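Local coordinates for ChrR-like cupin domain-containing protein (Ralstonia eutropha, PDB 3CJX) that is of unknown function but adopts a cupin-like fold and belongs to the ChrR-like cupin family, at residues Met46-Pro52 with Gly108-Phe114; Cys73-Tyr79 with Ile97-Pro103. All coordinates share one frame; numbering follows the deposited sequence.

Contact 1: residues Met46-Pro52 with Gly108-Phe114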
loop_
_atom_site.group_PDB
_atom_site.type_symbol
_atom_site.label_atom_id
_atom_site.label_comp_id
_atom_site.label_asym_id
_atom_site.label_seq_id
_atom_site.Cartn_x
_atom_site.Cartn_y
_atom_site.Cartn_z
HETATM N N MSE A 46 -0.493 -4.705 -2.457
HETATM C CA MSE A 46 0.744 -4.011 -2.820
HETATM C C MSE A 46 1.953 -4.447 -2.009
HETATM O O MSE A 46 1.829 -4.988 -0.921
HETATM C CB MSE A 46 0.613 -2.524 -2.497
HETATM C CG MSE A 46 -0.700 -1.823 -2.825
HETATM SE SE MSE A 46 -0.924 -1.448 -4.705
HETATM C CE MSE A 46 -1.906 -2.936 -5.360
ATOM N N ARG A 47 3.123 -4.153 -2.542
ATOM C CA ARG A 47 4.387 -4.306 -1.843
ATOM C C ARG A 47 4.834 -2.885 -1.600
ATOM O O ARG A 47 4.821 -2.083 -2.544
ATOM C CB ARG A 47 5.424 -4.997 -2.718
ATOM C CG ARG A 47 5.429 -6.478 -2.626
ATOM C CD ARG A 47 6.314 -7.062 -1.533
ATOM N NE ARG A 47 7.749 -6.846 -1.714
ATOM C CZ ARG A 47 8.507 -5.973 -1.049
ATOM N NH1 ARG A 47 8.002 -5.179 -0.112
ATOM N NH2 ARG A 47 9.807 -5.904 -1.309
ATOM N N ALA A 48 5.187 -2.555 -0.354
ATOM C CA ALA A 48 5.705 -1.219 -0.018
ATOM C C ALA A 48 7.133 -1.347 0.517
ATOM O O ALA A 48 7.489 -2.359 1.115
ATOM C CB ALA A 48 4.813 -0.524 1.000
ATOM N N SER A 49 7.951 -0.331 0.263
ATOM C CA SER A 49 9.332 -0.275 0.744
ATOM C C SER A 49 9.499 1.078 1.436
ATOM O O SER A 49 9.506 2.122 0.794
ATOM C CB SER A 49 10.333 -0.447 -0.393
ATOM O OG SER A 49 11.651 -0.532 0.112
ATOM N N PHE A 50 9.605 1.039 2.761
ATOM C CA PHE A 50 9.678 2.245 3.557
ATOM C C PHE A 50 11.066 2.611 4.051
ATOM O O PHE A 50 11.807 1.765 4.547
ATOM C CB PHE A 50 8.783 2.102 4.759
ATOM C CG PHE A 50 7.343 1.920 4.424
ATOM C CD1 PHE A 50 6.540 3.014 4.171
ATOM C CD2 PHE A 50 6.781 0.667 4.427
ATOM C CE1 PHE A 50 5.213 2.860 3.898
ATOM C CE2 PHE A 50 5.443 0.496 4.146
ATOM C CZ PHE A 50 4.656 1.596 3.882
ATOM N N ALA A 51 11.382 3.895 3.927
ATOM C CA ALA A 51 12.639 4.437 4.365
ATOM C C ALA A 51 12.584 4.616 5.874
ATOM O O ALA A 51 11.492 4.720 6.443
ATOM C CB ALA A 51 12.869 5.784 3.686
ATOM N N PRO A 52 13.752 4.640 6.534
ATOM C CA PRO A 52 13.771 4.887 7.969
ATOM C C PRO A 52 13.307 6.289 8.341
ATOM O O PRO A 52 13.386 7.201 7.537
ATOM C CB PRO A 52 15.256 4.770 8.325
ATOM C CG PRO A 52 15.893 4.038 7.204
ATOM C CD PRO A 52 15.106 4.401 5.998
ATOM N N GLY A 108 17.987 -0.021 7.461
ATOM C CA GLY A 108 17.553 -0.024 6.081
ATOM C C GLY A 108 16.064 0.104 5.837
ATOM O O GLY A 108 15.315 0.672 6.636
ATOM N N GLN A 109 15.647 -0.441 4.707
ATOM C CA GLN A 109 14.278 -0.347 4.291
ATOM C C GLN A 109 13.447 -1.329 5.062
ATOM O O GLN A 109 13.929 -2.387 5.457
ATOM C CB GLN A 109 14.145 -0.666 2.801
ATOM C CG GLN A 109 14.854 0.309 1.883
ATOM C CD GLN A 109 14.231 1.660 1.903
ATOM O OE1 GLN A 109 14.823 2.615 2.378
ATOM N NE2 GLN A 109 12.991 1.743 1.438
ATOM N N THR A 110 12.191 -0.964 5.264
ATOM C CA THR A 110 11.216 -1.810 5.897
ATOM C C THR A 110 10.340 -2.247 4.741
ATOM O O THR A 110 9.758 -1.410 4.046
ATOM C CB THR A 110 10.438 -1.039 6.968
ATOM O OG1 THR A 110 11.324 -0.720 8.057
ATOM C CG2 THR A 110 9.278 -1.852 7.492
ATOM N N GLU A 111 10.268 -3.555 4.521
ATOM C CA GLU A 111 9.532 -4.135 3.401
ATOM C C GLU A 111 8.246 -4.838 3.832
ATOM O O GLU A 111 8.290 -5.778 4.650
ATOM C CB GLU A 111 10.429 -5.166 2.694
ATOM C CG GLU A 111 11.754 -4.630 2.141
ATOM C CD GLU A 111 11.580 -3.640 1.001
ATOM O OE1 GLU A 111 10.446 -3.419 0.554
ATOM O OE2 GLU A 111 12.586 -3.079 0.531
ATOM N N VAL A 112 7.105 -4.433 3.274
ATOM C CA VAL A 112 5.840 -5.090 3.643
ATOM C C VAL A 112 5.014 -5.503 2.435
ATOM O O VAL A 112 5.206 -5.005 1.330
ATOM C CB VAL A 112 4.964 -4.194 4.524
ATOM C CG1 VAL A 112 5.739 -3.711 5.748
ATOM C CG2 VAL A 112 4.474 -3.024 3.725
ATOM N N ILE A 113 4.129 -6.458 2.638
ATOM C CA ILE A 113 3.160 -6.800 1.606
ATOM C C ILE A 113 1.828 -6.665 2.307
ATOM O O ILE A 113 1.652 -7.162 3.413
ATOM C CB ILE A 113 3.332 -8.221 0.999
ATOM C CG1 ILE A 113 2.319 -8.425 -0.128
ATOM C CG2 ILE A 113 3.164 -9.328 2.056
ATOM C CD1 ILE A 113 2.454 -9.750 -0.827
ATOM N N PHE A 114 0.898 -5.951 1.712
ATOM C CA PHE A 114 -0.388 -5.829 2.361
ATOM C C PHE A 114 -1.540 -5.898 1.423
ATOM O O PHE A 114 -1.410 -5.652 0.230
ATOM C CB PHE A 114 -0.491 -4.542 3.172
ATOM C CG PHE A 114 -0.434 -3.300 2.350
ATOM C CD1 PHE A 114 -1.597 -2.749 1.817
ATOM C CD2 PHE A 114 0.772 -2.672 2.124
ATOM C CE1 PHE A 114 -1.549 -1.603 1.046
ATOM C CE2 PHE A 114 0.838 -1.518 1.374
ATOM C CZ PHE A 114 -0.331 -0.979 0.828
HETATM O O HOH W 1 11.561 4.504 0.479
HETATM O O HOH W 2 12.650 1.349 7.279
#

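Contact 2: residues Cys73-Tyr79 with Ile97-Pro103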
loop_
_atom_site.group_PDB
_atom_site.type_symbol
_atom_site.label_atom_id
_atom_site.label_comp_id
_atom_site.label_asym_id
_atom_site.label_seq_id
_atom_site.Cartn_x
_atom_site.Cartn_y
_atom_site.Cartn_z
ATOM N N CYS A 73 11.508 -2.745 10.343
ATOM C CA CYS A 73 10.758 -2.490 11.547
ATOM C C CYS A 73 9.808 -1.301 11.395
ATOM O O CYS A 73 10.137 -0.287 10.756
ATOM C CB CYS A 73 11.710 -2.225 12.712
ATOM S SG CYS A 73 10.836 -1.684 14.214
ATOM N N TRP A 74 8.619 -1.440 11.973
ATOM C CA TRP A 74 7.658 -0.351 12.005
ATOM C C TRP A 74 6.690 -0.547 13.154
ATOM O O TRP A 74 6.537 -1.658 13.670
ATOM C CB TRP A 74 6.909 -0.220 10.696
ATOM C CG TRP A 74 5.918 -1.311 10.392
ATOM C CD1 TRP A 74 6.136 -2.428 9.639
ATOM C CD2 TRP A 74 4.539 -1.353 10.780
ATOM N NE1 TRP A 74 4.991 -3.169 9.562
ATOM C CE2 TRP A 74 3.997 -2.534 10.251
ATOM C CE3 TRP A 74 3.716 -0.510 11.531
ATOM C CZ2 TRP A 74 2.665 -2.892 10.432
ATOM C CZ3 TRP A 74 2.386 -0.868 11.720
ATOM C CH2 TRP A 74 1.877 -2.051 11.178
ATOM N N TYR A 75 6.059 0.542 13.573
ATOM C CA TYR A 75 5.111 0.494 14.678
ATOM C C TYR A 75 4.077 1.603 14.574
ATOM O O TYR A 75 4.283 2.613 13.897
ATOM C CB TYR A 75 5.850 0.641 16.003
ATOM C CG TYR A 75 6.473 2.005 16.193
ATOM C CD1 TYR A 75 7.723 2.299 15.647
ATOM C CD2 TYR A 75 5.808 3.009 16.900
ATOM C CE1 TYR A 75 8.292 3.547 15.793
ATOM C CE2 TYR A 75 6.362 4.264 17.036
ATOM C CZ TYR A 75 7.614 4.522 16.483
ATOM O OH TYR A 75 8.206 5.759 16.615
ATOM N N TYR A 76 2.962 1.394 15.251
ATOM C CA TYR A 76 1.901 2.371 15.272
ATOM C C TYR A 76 2.156 3.219 16.508
ATOM O O TYR A 76 2.425 2.696 17.585
ATOM C CB TYR A 76 0.502 1.733 15.305
ATOM C CG TYR A 76 -0.012 1.124 14.002
ATOM C CD1 TYR A 76 0.087 1.809 12.790
ATOM C CD2 TYR A 76 -0.731 -0.072 14.003
ATOM C CE1 TYR A 76 -0.428 1.276 11.606
ATOM C CE2 TYR A 76 -1.272 -0.599 12.828
ATOM C CZ TYR A 76 -1.110 0.077 11.636
ATOM O OH TYR A 76 -1.601 -0.470 10.473
ATOM N N THR A 77 2.094 4.534 16.340
ATOM C CA THR A 77 2.314 5.493 17.427
ATOM C C THR A 77 1.680 5.105 18.759
ATOM O O THR A 77 2.269 5.267 19.812
ATOM C CB THR A 77 1.684 6.849 17.045
ATOM O OG1 THR A 77 2.202 7.278 15.782
ATOM C CG2 THR A 77 1.943 7.890 18.111
ATOM N N GLU A 78 0.460 4.604 18.684
ATOM C CA GLU A 78 -0.349 4.246 19.833
ATOM C C GLU A 78 0.142 2.971 20.540
ATOM O O GLU A 78 -0.053 2.818 21.734
ATOM C CB GLU A 78 -1.810 4.048 19.365
ATOM C CG GLU A 78 -2.473 5.231 18.548
ATOM C CD GLU A 78 -2.089 5.357 17.019
ATOM O OE1 GLU A 78 -1.364 4.499 16.448
ATOM O OE2 GLU A 78 -2.535 6.354 16.393
ATOM N N TYR A 79 0.804 2.070 19.807
ATOM C CA TYR A 79 1.258 0.786 20.349
ATOM C C TYR A 79 2.771 0.583 20.201
ATOM O O TYR A 79 3.222 -0.390 19.595
ATOM C CB TYR A 79 0.533 -0.329 19.615
ATOM C CG TYR A 79 -0.971 -0.289 19.733
ATOM C CD1 TYR A 79 -1.631 -0.985 20.745
ATOM C CD2 TYR A 79 -1.743 0.426 18.828
ATOM C CE1 TYR A 79 -3.019 -0.968 20.850
ATOM C CE2 TYR A 79 -3.128 0.449 18.930
ATOM C CZ TYR A 79 -3.759 -0.259 19.941
ATOM O OH TYR A 79 -5.138 -0.260 20.054
ATOM N N ILE A 97 -8.080 3.418 13.384
ATOM C CA ILE A 97 -7.298 4.563 12.981
ATOM C C ILE A 97 -5.966 4.496 13.729
ATOM O O ILE A 97 -5.943 4.489 14.948
ATOM C CB ILE A 97 -8.060 5.893 13.250
ATOM C CG1 ILE A 97 -7.197 7.104 12.863
ATOM C CG2 ILE A 97 -8.509 5.969 14.700
ATOM C CD1 ILE A 97 -7.963 8.428 12.906
ATOM N N HIS A 98 -4.864 4.390 12.998
ATOM C CA HIS A 98 -3.536 4.355 13.606
ATOM C C HIS A 98 -2.576 5.144 12.743
ATOM O O HIS A 98 -2.924 5.547 11.643
ATOM C CB HIS A 98 -3.023 2.917 13.769
ATOM C CG HIS A 98 -3.923 2.046 14.583
ATOM N ND1 HIS A 98 -4.641 1.003 14.037
ATOM C CD2 HIS A 98 -4.272 2.102 15.889
ATOM C CE1 HIS A 98 -5.372 0.435 14.979
ATOM N NE2 HIS A 98 -5.171 1.086 16.111
ATOM N N GLN A 99 -1.363 5.337 13.254
ATOM C CA GLN A 99 -0.315 6.097 12.574
ATOM C C GLN A 99 0.984 5.297 12.411
ATOM O O GLN A 99 1.655 4.985 13.390
ATOM C CB GLN A 99 -0.032 7.372 13.359
ATOM C CG GLN A 99 1.103 8.176 12.789
ATOM C CD GLN A 99 1.258 9.513 13.435
ATOM O OE1 GLN A 99 1.281 9.638 14.664
ATOM N NE2 GLN A 99 1.400 10.536 12.604
ATOM N N PHE A 100 1.336 5.043 11.157
ATOM C CA PHE A 100 2.505 4.264 10.764
ATOM C C PHE A 100 3.790 5.054 11.027
ATOM O O PHE A 100 3.868 6.245 10.728
ATOM C CB PHE A 100 2.382 3.917 9.262
ATOM C CG PHE A 100 3.441 2.995 8.734
ATOM C CD1 PHE A 100 4.622 3.500 8.198
ATOM C CD2 PHE A 100 3.236 1.626 8.714
ATOM C CE1 PHE A 100 5.591 2.656 7.690
ATOM C CE2 PHE A 100 4.198 0.767 8.214
ATOM C CZ PHE A 100 5.371 1.271 7.695
ATOM N N ASN A 101 4.781 4.382 11.594
ATOM C CA ASN A 101 6.080 4.968 11.833
ATOM C C ASN A 101 7.171 3.958 11.515
ATOM O O ASN A 101 7.005 2.769 11.817
ATOM C CB ASN A 101 6.279 5.312 13.313
ATOM C CG ASN A 101 5.336 6.384 13.825
ATOM O OD1 ASN A 101 5.611 7.581 13.710
ATOM N ND2 ASN A 101 4.273 5.953 14.493
ATOM N N THR A 102 8.260 4.421 10.897
ATOM C CA THR A 102 9.463 3.611 10.773
ATOM C C THR A 102 10.447 4.330 11.667
ATOM O O THR A 102 10.701 5.516 11.463
ATOM C CB THR A 102 10.061 3.484 9.354
ATOM O OG1 THR A 102 10.172 4.770 8.735
ATOM C CG2 THR A 102 9.227 2.551 8.497
ATOM N N PRO A 103 10.986 3.635 12.673
ATOM C CA PRO A 103 11.988 4.274 13.537
ATOM C C PRO A 103 13.161 4.863 12.772
ATOM O O PRO A 103 13.607 4.269 11.791
ATOM C CB PRO A 103 12.519 3.112 14.388
ATOM C CG PRO A 103 11.448 2.076 14.355
ATOM C CD PRO A 103 10.718 2.233 13.059
#

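Contact 1: residues Met46-Pro52 with Gly108-Phe114
Ala48 and Val112 face each other at the middle of an antiparallel ladder joining strands 43-50 and 110-117, with Ala48 CB 3.7 Å from Val112 CG2. Val112 CG2 also meets the edge of the Phe50 ring, 3.7 Å from Phe50 CE2, and the Phe50 and Val112 side chains cross at about a right angle. At the other end of this apolar face, the CG of Phe114 lies between its own backbone N and carbonyl carbon (chi1 65°), a torsion that carries the ring over strand 43-50. There selenomethionine Met46 lays CB off-centre on the ring, 4.2 Å from its centroid. This face turns to the second sheet, where Trp74 touches Thr110 and Val112. Where the strands end, a water links Phe50 O, Gly108 O and Thr110 OG1, the last also bonded to Cys73 O.

The reverse face is largely polar and more open, although Ser49 itself is buried. Arg47 folds back through bends at chi2 and chi3, so that NH1 forms a salt bridge with Glu111 OE1 (3.1 Å) on the anti side and well out of the carboxylate plane, the two flat groups being turned 85° apart. NH1 also donates to Val112 O (3.2 Å), entering above the carbonyl plane, on the face opposite to Ala48 N. Ser49 OG gives its proton to Glu111 OE2 (2.7 Å) and takes a nearly straight bond, 173°, from Gln109 NE2 (3.0 Å).

Glu111 is thus gripped at both oxygens, by a cation and a hydroxyl, an arrangement that should favour its ionised form and fix the rotation of its carboxylate.

Contact 2: residues Cys73-Tyr79 with Ile97-Pro103
Trp74 and Phe100 meet in an offset stack: the phenyl ring sets CE2 over one face of the indole, the centroid of whose five-membered ring lies 4.8 Å from that of Phe100, with the planes 27° apart. The outer rim of the same indole serves the next ring along, because Trp74 CZ3 sits over one face of Tyr76. On the opposite face of Tyr76 lies His98 CB, 3.5 Å from the centroid and nearly on the ring normal, and the imidazole beyond it is offset-stacked on the phenol with planes at 25°. Tyr79, whose ring is steeply inclined to the imidazole, brings CE2 within 3.5 Å of His98 NE2 and completes an aromatic cluster with Tyr76 and His98.

On the other side of the ladder, a chi1 of 67° tucks the Tyr75 ring back over its own backbone and lays the phenol across Asn101. Asn101 CB is 3.7 Å from the ring centroid in a CH-pi contact, while Pro103 CG touches the ring edge. The Asn101 amide points on to Thr77: ND2 donates in its own plane to OG1 (2.8 Å), which in turn donates to Gln99 OE1 (2.8 Å). Asn101 OD1 is held by Thr55.

Strand 97-101 lies between 73-76 and 58-61 in an antiparallel sheet, so its backbone also bonds to His59 while 73-76 pairs with 84-85. Glu92, at the end of strand 88-92 in the other sheet, accepts from His98 ND1 and is weakly bonded to Tyr76 OH.

The two contacts belong to opposing sheets of the cupin-like fold, their centres about 13 Å apart, with contact 2 nested in the chain between the segments of contact 1. They meet directly: Phe50 CD2 packs 3.6 Å from Phe100 CZ, joining the apolar face of contact 1 to the Trp74-Phe100 stack. Two probable hydrogen bonds join the strand ends, Ala51 O to Thr102 OG1 at 2.6 Å and Thr110 OG1 to Cys73 O at 3.0 Å. Glycerol is bound about 4 Å from the Phe50 side chain, and glycerol, whether the same molecule or another, about 3 Å from that of Tyr76; though probably from the crystallisation liquor, such molecules often mark pockets.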